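Local atomic coordinates of hypothetical protein (PDB entry 3I3F), a protein that is of unknown function but belongs to the YjgF-like (endoribonuclease L-PSP) family, whose members typically form trimers and probably act on small metabolites. Residues 37-42 and 73-78; 66-71 and 77-82. All blocks are in the same frame, centred on the assembly; numbering follows the deposited sequence.

Contact 1 (37-42 and 73-78)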
ATOM      1  N   GLY A  37      16.381   3.370   9.989  1.00 13.98           N
ATOM      2  CA  GLY A  37      15.864   4.690  10.352  1.00 13.70           C
ATOM      3  C   GLY A  37      14.453   4.995   9.869  1.00 13.43           C
ATOM      4  O   GLY A  37      14.018   6.145   9.924  1.00 13.63           O
ATOM      5  N   MET A  38      13.737   3.972   9.403  1.00 13.09           N
ATOM      6  CA  MET A  38      12.352   4.120   8.964  1.00 12.95           C
ATOM      7  C   MET A  38      11.448   3.223   9.800  1.00 12.51           C
ATOM      8  O   MET A  38      11.832   2.108  10.162  1.00 12.65           O
ATOM      9  CB  MET A  38      12.212   3.758   7.486  1.00 13.23           C
ATOM     10  CG  MET A  38      13.013   4.645   6.538  1.00 13.90           C
ATOM     11  SD  MET A  38      12.498   6.376   6.543  1.00 15.89           S
ATOM     12  CE  MET A  38      10.847   6.250   5.867  1.00 16.20           C
ATOM     13  N   VAL A  39      10.250   3.719  10.098  1.00 11.65           N
ATOM     14  CA  VAL A  39       9.265   2.983  10.881  1.00 11.09           C
ATOM     15  C   VAL A  39       8.070   2.629  10.002  1.00 10.51           C
ATOM     16  O   VAL A  39       7.564   3.478   9.264  1.00 10.52           O
ATOM     17  CB  VAL A  39       8.773   3.814  12.082  1.00 10.94           C
ATOM     18  CG1 VAL A  39       7.853   2.980  12.973  1.00 10.98           C
ATOM     19  CG2 VAL A  39       9.955   4.351  12.882  1.00 11.29           C
ATOM     20  N   TYR A  40       7.647   1.369  10.075  1.00 10.05           N
ATOM     21  CA  TYR A  40       6.452   0.878   9.391  1.00  9.82           C
ATOM     22  C   TYR A  40       5.472   0.396  10.450  1.00  9.48           C
ATOM     23  O   TYR A  40       5.886  -0.158  11.466  1.00  9.19           O
ATOM     24  CB  TYR A  40       6.803  -0.292   8.466  1.00  9.96           C
ATOM     25  CG  TYR A  40       7.670   0.092   7.291  1.00 10.37           C
ATOM     26  CD1 TYR A  40       7.126   0.237   6.021  1.00 11.20           C
ATOM     27  CD2 TYR A  40       9.035   0.315   7.452  1.00 11.26           C
ATOM     28  CE1 TYR A  40       7.916   0.593   4.938  1.00 11.71           C
ATOM     29  CE2 TYR A  40       9.836   0.676   6.374  1.00 11.65           C
ATOM     30  CZ  TYR A  40       9.267   0.811   5.120  1.00 11.80           C
ATOM     31  OH  TYR A  40      10.042   1.165   4.039  1.00 14.32           O
ATOM     32  N   LEU A  41       4.179   0.605  10.219  1.00  9.13           N
ATOM     33  CA  LEU A  41       3.151   0.118  11.139  1.00  8.95           C
ATOM     34  C   LEU A  41       2.233  -0.895  10.469  1.00  8.88           C
ATOM     35  O   LEU A  41       1.910  -0.773   9.285  1.00  9.01           O
ATOM     36  CB  LEU A  41       2.293   1.267  11.669  1.00  8.97           C
ATOM     37  CG  LEU A  41       2.980   2.420  12.401  1.00  8.77           C
ATOM     38  CD1 LEU A  41       1.927   3.371  12.945  1.00  9.13           C
ATOM     39  CD2 LEU A  41       3.866   1.923  13.529  1.00  9.41           C
ATOM     40  N   GLY A  42       1.795  -1.884  11.243  1.00  8.84           N
ATOM     41  CA  GLY A  42       0.695  -2.742  10.826  1.00  9.00           C
ATOM     42  C   GLY A  42      -0.597  -1.948  10.835  1.00  9.12           C
ATOM     43  O   GLY A  42      -0.637  -0.814  11.329  1.00  9.16           O
ATOM     44  N   GLU A  73       5.738   7.157  18.477  1.00 11.13           N
ATOM     45  CA  GLU A  73       6.562   7.740  19.542  1.00 11.54           C
ATOM     46  C   GLU A  73       7.369   6.663  20.273  1.00 11.59           C
ATOM     47  O   GLU A  73       8.533   6.877  20.617  1.00 11.35           O
ATOM     48  CB  GLU A  73       5.701   8.565  20.504  1.00 11.83           C
ATOM     49  CG  GLU A  73       5.219   9.867  19.861  1.00 12.96           C
ATOM     50  CD  GLU A  73       4.317  10.705  20.750  1.00 14.66           C
ATOM     51  OE1 GLU A  73       4.106  10.338  21.925  1.00 15.98           O
ATOM     52  OE2 GLU A  73       3.816  11.741  20.263  1.00 16.22           O
ATOM     53  N   TYR A  74       6.756   5.500  20.470  1.00 11.72           N
ATOM     54  CA  TYR A  74       7.426   4.336  21.050  1.00 11.86           C
ATOM     55  C   TYR A  74       8.620   3.897  20.192  1.00 11.87           C
ATOM     56  O   TYR A  74       9.639   3.443  20.719  1.00 11.84           O
ATOM     57  CB  TYR A  74       6.408   3.198  21.184  1.00 11.95           C
ATOM     58  CG  TYR A  74       6.866   1.977  21.951  1.00 12.32           C
ATOM     59  CD1 TYR A  74       6.972   1.999  23.339  1.00 12.91           C
ATOM     60  CD2 TYR A  74       7.154   0.787  21.290  1.00 12.62           C
ATOM     61  CE1 TYR A  74       7.369   0.870  24.045  1.00 13.07           C
ATOM     62  CE2 TYR A  74       7.555  -0.344  21.985  1.00 13.16           C
ATOM     63  CZ  TYR A  74       7.662  -0.296  23.362  1.00 13.12           C
ATOM     64  OH  TYR A  74       8.059  -1.419  24.051  1.00 14.16           O
ATOM     65  N   ALA A  75       8.492   4.062  18.875  1.00 11.66           N
ATOM     66  CA  ALA A  75       9.535   3.684  17.915  1.00 11.79           C
ATOM     67  C   ALA A  75      10.486   4.837  17.553  1.00 11.91           C
ATOM     68  O   ALA A  75      11.137   4.792  16.510  1.00 12.16           O
ATOM     69  CB  ALA A  75       8.883   3.129  16.648  1.00 11.91           C
ATOM     70  N   ASN A  76      10.569   5.855  18.412  1.00 11.85           N
ATOM     71  CA  ASN A  76      11.448   7.013  18.198  1.00 11.93           C
ATOM     72  C   ASN A  76      11.080   7.812  16.942  1.00 11.80           C
ATOM     73  O   ASN A  76      11.944   8.272  16.195  1.00 11.83           O
ATOM     74  CB  ASN A  76      12.925   6.583  18.173  1.00 12.01           C
ATOM     75  CG  ASN A  76      13.882   7.731  18.482  1.00 12.61           C
ATOM     76  OD1 ASN A  76      13.542   8.665  19.208  0.50 11.80           O
ATOM     77  ND2 ASN A  76      15.089   7.656  17.931  0.50 12.73           N
ATOM     78  N   SER A  77       9.776   7.971  16.733  1.00 11.48           N
ATOM     79  CA  SER A  77       9.229   8.732  15.616  1.00 11.35           C
ATOM     80  C   SER A  77       8.083   9.598  16.143  1.00 11.38           C
ATOM     81  O   SER A  77       8.050   9.938  17.326  1.00 11.60           O
ATOM     82  CB  SER A  77       8.750   7.771  14.519  1.00 11.16           C
ATOM     83  OG  SER A  77       8.375   8.460  13.338  1.00 11.12           O
ATOM     84  N   GLY A  78       7.147   9.961  15.277  1.00 11.28           N
ATOM     85  CA  GLY A  78       5.990  10.746  15.695  1.00 11.36           C
ATOM     86  C   GLY A  78       5.100  11.054  14.512  1.00 11.45           C
ATOM     87  O   GLY A  78       5.478  10.799  13.371  1.00 11.44           O
TER
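Val39 meets Ala75 and Ser77 where strand 38-41 packs against the chain just after helix 56-74, in the alpha-beta layer of a YjgF-like fold. Ahead of it, Gly37 closes the turn after strand 32-35 with a positive phi that glycine adopts easily. Met38 directs its CB away from the helix end, and its side chain packs on Val137 and on Asn36 of the third subunit. Val39 points the other way, and both its methyls work. With CG1 anti to the backbone N (chi1 -174°), CG1 lies 3.8 Å from Ala75 CB, while CG2 reaches Ser77 CB at 4.0 Å. CG2 is also 4.1 Å from Ala75 CB, so the alanine methyl sits against both branches of the valine fork. A beta-branched residue suits this place: it is at home in a strand and offers two short arms to two neighbours. Tyr40 again faces the opposite side of the sheet and packs on Val83 of the second subunit, whereas Leu41 returns to the helix side and lies on Ile68, Cys71 and Leu72.

The helix itself stops in a Schellman motif. Asn76, the C-prime residue, takes a positive phi of 63°, Ser77 N binds Leu72 O, and Asn76 N binds Glu73 O at 3.2 Å. This reversal carries the chain from Ala75 round to Ser77, so that both CB atoms face the strand. The single methyl of Ala75 fits the 7.1 Å between the CA atoms of Val39 and Ala75. No hydrogen bond crosses the contact, which is van der Waals packing, mostly of methyl and methylene groups; the polar atoms beside it, Ser77 OG and Ala75 O, bond instead to Ala139 O, at the end of strand 131-139, and Gln140 NE2.

Contact 2 (66-71 and 77-82)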
ATOM      1  N   ASP A  66      -4.709   7.881  17.707  1.00 10.26           N
ATOM      2  CA  ASP A  66      -4.048   7.781  19.009  1.00 10.40           C
ATOM      3  C   ASP A  66      -3.121   6.561  19.038  1.00 10.17           C
ATOM      4  O   ASP A  66      -1.986   6.656  19.500  1.00 10.25           O
ATOM      5  CB  ASP A  66      -5.072   7.696  20.147  1.00 10.55           C
ATOM      6  CG  ASP A  66      -4.443   7.894  21.517  1.00 11.94           C
ATOM      7  OD1 ASP A  66      -3.726   8.900  21.706  0.50 12.39           O
ATOM      8  OD2 ASP A  66      -4.678   7.049  22.405  0.50 12.54           O
ATOM      9  N   ASN A  67      -3.611   5.427  18.538  1.00 10.02           N
ATOM     10  CA  ASN A  67      -2.791   4.217  18.406  1.00  9.84           C
ATOM     11  C   ASN A  67      -1.549   4.462  17.551  1.00  9.78           C
ATOM     12  O   ASN A  67      -0.441   4.083  17.927  1.00  9.88           O
ATOM     13  CB  ASN A  67      -3.603   3.065  17.797  1.00  9.87           C
ATOM     14  CG  ASN A  67      -4.676   2.532  18.734  1.00  9.79           C
ATOM     15  OD1 ASN A  67      -4.695   2.836  19.927  1.00  9.99           O
ATOM     16  ND2 ASN A  67      -5.573   1.719  18.191  1.00  9.54           N
ATOM     17  N   ILE A  68      -1.744   5.104  16.401  1.00  9.67           N
ATOM     18  CA  ILE A  68      -0.642   5.431  15.498  1.00  9.69           C
ATOM     19  C   ILE A  68       0.375   6.353  16.173  1.00  9.80           C
ATOM     20  O   ILE A  68       1.579   6.111  16.097  1.00  9.82           O
ATOM     21  CB  ILE A  68      -1.157   6.076  14.190  1.00  9.54           C
ATOM     22  CG1 ILE A  68      -1.898   5.034  13.347  1.00  9.48           C
ATOM     23  CG2 ILE A  68      -0.006   6.666  13.383  1.00  9.69           C
ATOM     24  CD1 ILE A  68      -2.717   5.619  12.222  1.00  9.86           C
ATOM     25  N   ARG A  69      -0.109   7.394  16.847  1.00 10.01           N
ATOM     26  CA  ARG A  69       0.770   8.326  17.559  1.00 10.40           C
ATOM     27  C   ARG A  69       1.620   7.601  18.603  1.00 10.38           C
ATOM     28  O   ARG A  69       2.835   7.788  18.660  1.00 10.54           O
ATOM     29  CB  ARG A  69      -0.046   9.431  18.236  1.00 10.62           C
ATOM     30  CG  ARG A  69       0.802  10.497  18.938  1.00 11.94           C
ATOM     31  CD  ARG A  69      -0.046  11.467  19.753  1.00 13.99           C
ATOM     32  NE  ARG A  69      -0.800  10.795  20.813  1.00 15.97           N
ATOM     33  CZ  ARG A  69      -0.294  10.382  21.977  1.00 17.38           C
ATOM     34  NH1 ARG A  69       0.992  10.559  22.272  1.00 18.46           N
ATOM     35  NH2 ARG A  69      -1.086   9.782  22.860  1.00 17.86           N
ATOM     36  N   LYS A  70       0.976   6.778  19.426  1.00 10.37           N
ATOM     37  CA  LYS A  70       1.676   6.047  20.483  1.00 10.51           C
ATOM     38  C   LYS A  70       2.709   5.073  19.918  1.00 10.36           C
ATOM     39  O   LYS A  70       3.826   4.992  20.424  1.00 10.29           O
ATOM     40  CB  LYS A  70       0.683   5.306  21.380  1.00 10.75           C
ATOM     41  CG  LYS A  70      -0.129   6.220  22.281  1.00 11.62           C
ATOM     42  CD  LYS A  70      -1.065   5.424  23.168  1.00 13.34           C
ATOM     43  CE  LYS A  70      -1.956   6.333  23.995  1.00 14.41           C
ATOM     44  NZ  LYS A  70      -3.101   5.592  24.595  1.00 15.72           N
ATOM     45  N   CYS A  71       2.339   4.340  18.871  1.00 10.13           N
ATOM     46  CA  CYS A  71       3.272   3.413  18.230  1.00 10.25           C
ATOM     47  C   CYS A  71       4.496   4.139  17.680  1.00 10.25           C
ATOM     48  O   CYS A  71       5.629   3.709  17.904  1.00 10.19           O
ATOM     49  CB  CYS A  71       2.590   2.635  17.104  1.00 10.19           C
ATOM     50  SG  CYS A  71       1.458   1.355  17.668  1.00 10.52           S
ATOM     51  N   SER A  77       9.776   7.971  16.733  1.00 11.48           N
ATOM     52  CA  SER A  77       9.229   8.732  15.616  1.00 11.35           C
ATOM     53  C   SER A  77       8.083   9.598  16.143  1.00 11.38           C
ATOM     54  O   SER A  77       8.050   9.938  17.326  1.00 11.60           O
ATOM     55  CB  SER A  77       8.750   7.771  14.519  1.00 11.16           C
ATOM     56  OG  SER A  77       8.375   8.460  13.338  1.00 11.12           O
ATOM     57  N   GLY A  78       7.147   9.961  15.277  1.00 11.28           N
ATOM     58  CA  GLY A  78       5.990  10.746  15.695  1.00 11.36           C
ATOM     59  C   GLY A  78       5.100  11.054  14.512  1.00 11.45           C
ATOM     60  O   GLY A  78       5.478  10.799  13.371  1.00 11.44           O
ATOM     61  N   LEU A  79       3.923  11.614  14.785  1.00 11.71           N
ATOM     62  CA  LEU A  79       2.968  11.958  13.728  1.00 11.88           C
ATOM     63  C   LEU A  79       3.570  12.898  12.686  1.00 12.14           C
ATOM     64  O   LEU A  79       3.311  12.755  11.492  1.00 12.30           O
ATOM     65  CB  LEU A  79       1.707  12.598  14.320  1.00 11.94           C
ATOM     66  CG  LEU A  79       0.809  11.691  15.162  1.00 11.97           C
ATOM     67  CD1 LEU A  79      -0.250  12.518  15.884  1.00 12.45           C
ATOM     68  CD2 LEU A  79       0.158  10.616  14.301  1.00 12.43           C
ATOM     69  N   ASP A  80       4.375  13.854  13.146  1.00 12.23           N
ATOM     70  CA  ASP A  80       5.023  14.826  12.256  1.00 12.52           C
ATOM     71  C   ASP A  80       6.169  14.238  11.423  1.00 12.26           C
ATOM     72  O   ASP A  80       6.729  14.931  10.572  1.00 12.50           O
ATOM     73  CB  ASP A  80       5.505  16.062  13.042  1.00 12.80           C
ATOM     74  CG  ASP A  80       6.420  15.716  14.203  1.00 13.82           C
ATOM     75  OD1 ASP A  80       6.270  14.627  14.795  0.50 13.51           O
ATOM     76  OD2 ASP A  80       7.286  16.554  14.538  0.50 14.32           O
ATOM     77  N   TYR A  81       6.509  12.969  11.656  1.00 11.81           N
ATOM     78  CA  TYR A  81       7.534  12.278  10.873  1.00 11.50           C
ATOM     79  C   TYR A  81       6.952  11.275   9.871  1.00 10.96           C
ATOM     80  O   TYR A  81       7.700  10.620   9.148  1.00 10.94           O
ATOM     81  CB  TYR A  81       8.528  11.579  11.802  1.00 11.74           C
ATOM     82  CG  TYR A  81       9.390  12.547  12.571  1.00 12.85           C
ATOM     83  CD1 TYR A  81      10.657  12.897  12.112  1.00 14.25           C
ATOM     84  CD2 TYR A  81       8.933  13.129  13.746  1.00 14.35           C
ATOM     85  CE1 TYR A  81      11.452  13.796  12.815  1.00 15.23           C
ATOM     86  CE2 TYR A  81       9.717  14.029  14.456  1.00 15.26           C
ATOM     87  CZ  TYR A  81      10.973  14.359  13.984  1.00 15.69           C
ATOM     88  OH  TYR A  81      11.748  15.249  14.694  1.00 17.49           O
ATOM     89  N   ILE A  82       5.625  11.167   9.821  1.00 10.53           N
ATOM     90  CA  ILE A  82       4.967  10.299   8.847  1.00 10.31           C
ATOM     91  C   ILE A  82       5.188  10.849   7.441  1.00 10.20           C
ATOM     92  O   ILE A  82       4.970  12.036   7.191  1.00 10.56           O
ATOM     93  CB  ILE A  82       3.452  10.175   9.111  1.00 10.14           C
ATOM     94  CG1 ILE A  82       3.196   9.439  10.427  1.00  9.83           C
ATOM     95  CG2 ILE A  82       2.764   9.433   7.967  1.00 10.28           C
ATOM     96  CD1 ILE A  82       1.747   9.468  10.862  1.00 10.01           C
TER
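Arg69 divides its side chain between two partners, its hydrocarbon stem packing on Leu79 while its guanidinium turns back to Asp66 of its own helix. The setting is a helix-loop-strand connection of the YjgF-like alpha-beta fold: after helix 56-74 ends, residues 77-82 double back along its last turns before strand 82-90. With CG anti to the backbone N (chi1 -177°), the arginine runs out past Leu79 at a slant, and CB, CG and CD all touch Leu79 CD1, CG at 3.8 Å. The chain then bends at chi3, 61°, and NH2 reaches Asp66 OD1 at 3.0 Å, nearly in the guanidinium plane but 26° out of the carboxylate plane on the syn side. The other oxygen, Asp66 OD2, takes Lys70 NZ at 3.1 Å, so one aspartate links two basic residues a helical turn on; Lys70 also pairs with Asp22 and Arg69 with Glu73. The long stem of Arg69 suits this partly exposed flank, since it packs and carries charge outward. Deeper in, branched aliphatic residues take over. The side chains of Leu79 and Ile82 each cross Ile68 at about a right angle, bringing Ile68 CG2 to 4.1 Å from Leu79 CD2 and 4.2 Å from Ile82 CD1.

In the fold
Both contacts involve the end of helix 56-74 and the chain that leaves it, contact 1 through residues just past the helix and contact 2 through its flank. Their segments share Ser77 and Gly78, but Ser77 packs across only in contact 1. That contact is wholly buried and faces strand 38-41; contact 2 is only partly buried and folds the outgoing loop against the helix. Their chemistry follows: small residues and a valine suffice in the first, whereas the second grades from isoleucines inside to an arginine and its salt bridges outside. Their centres are 7 Å apart, and apolar packing runs on between them, with Leu41 CD1 3.8 Å from Ile68 CG2 and Leu41 CD2 3.9 Å from Cys71 CB.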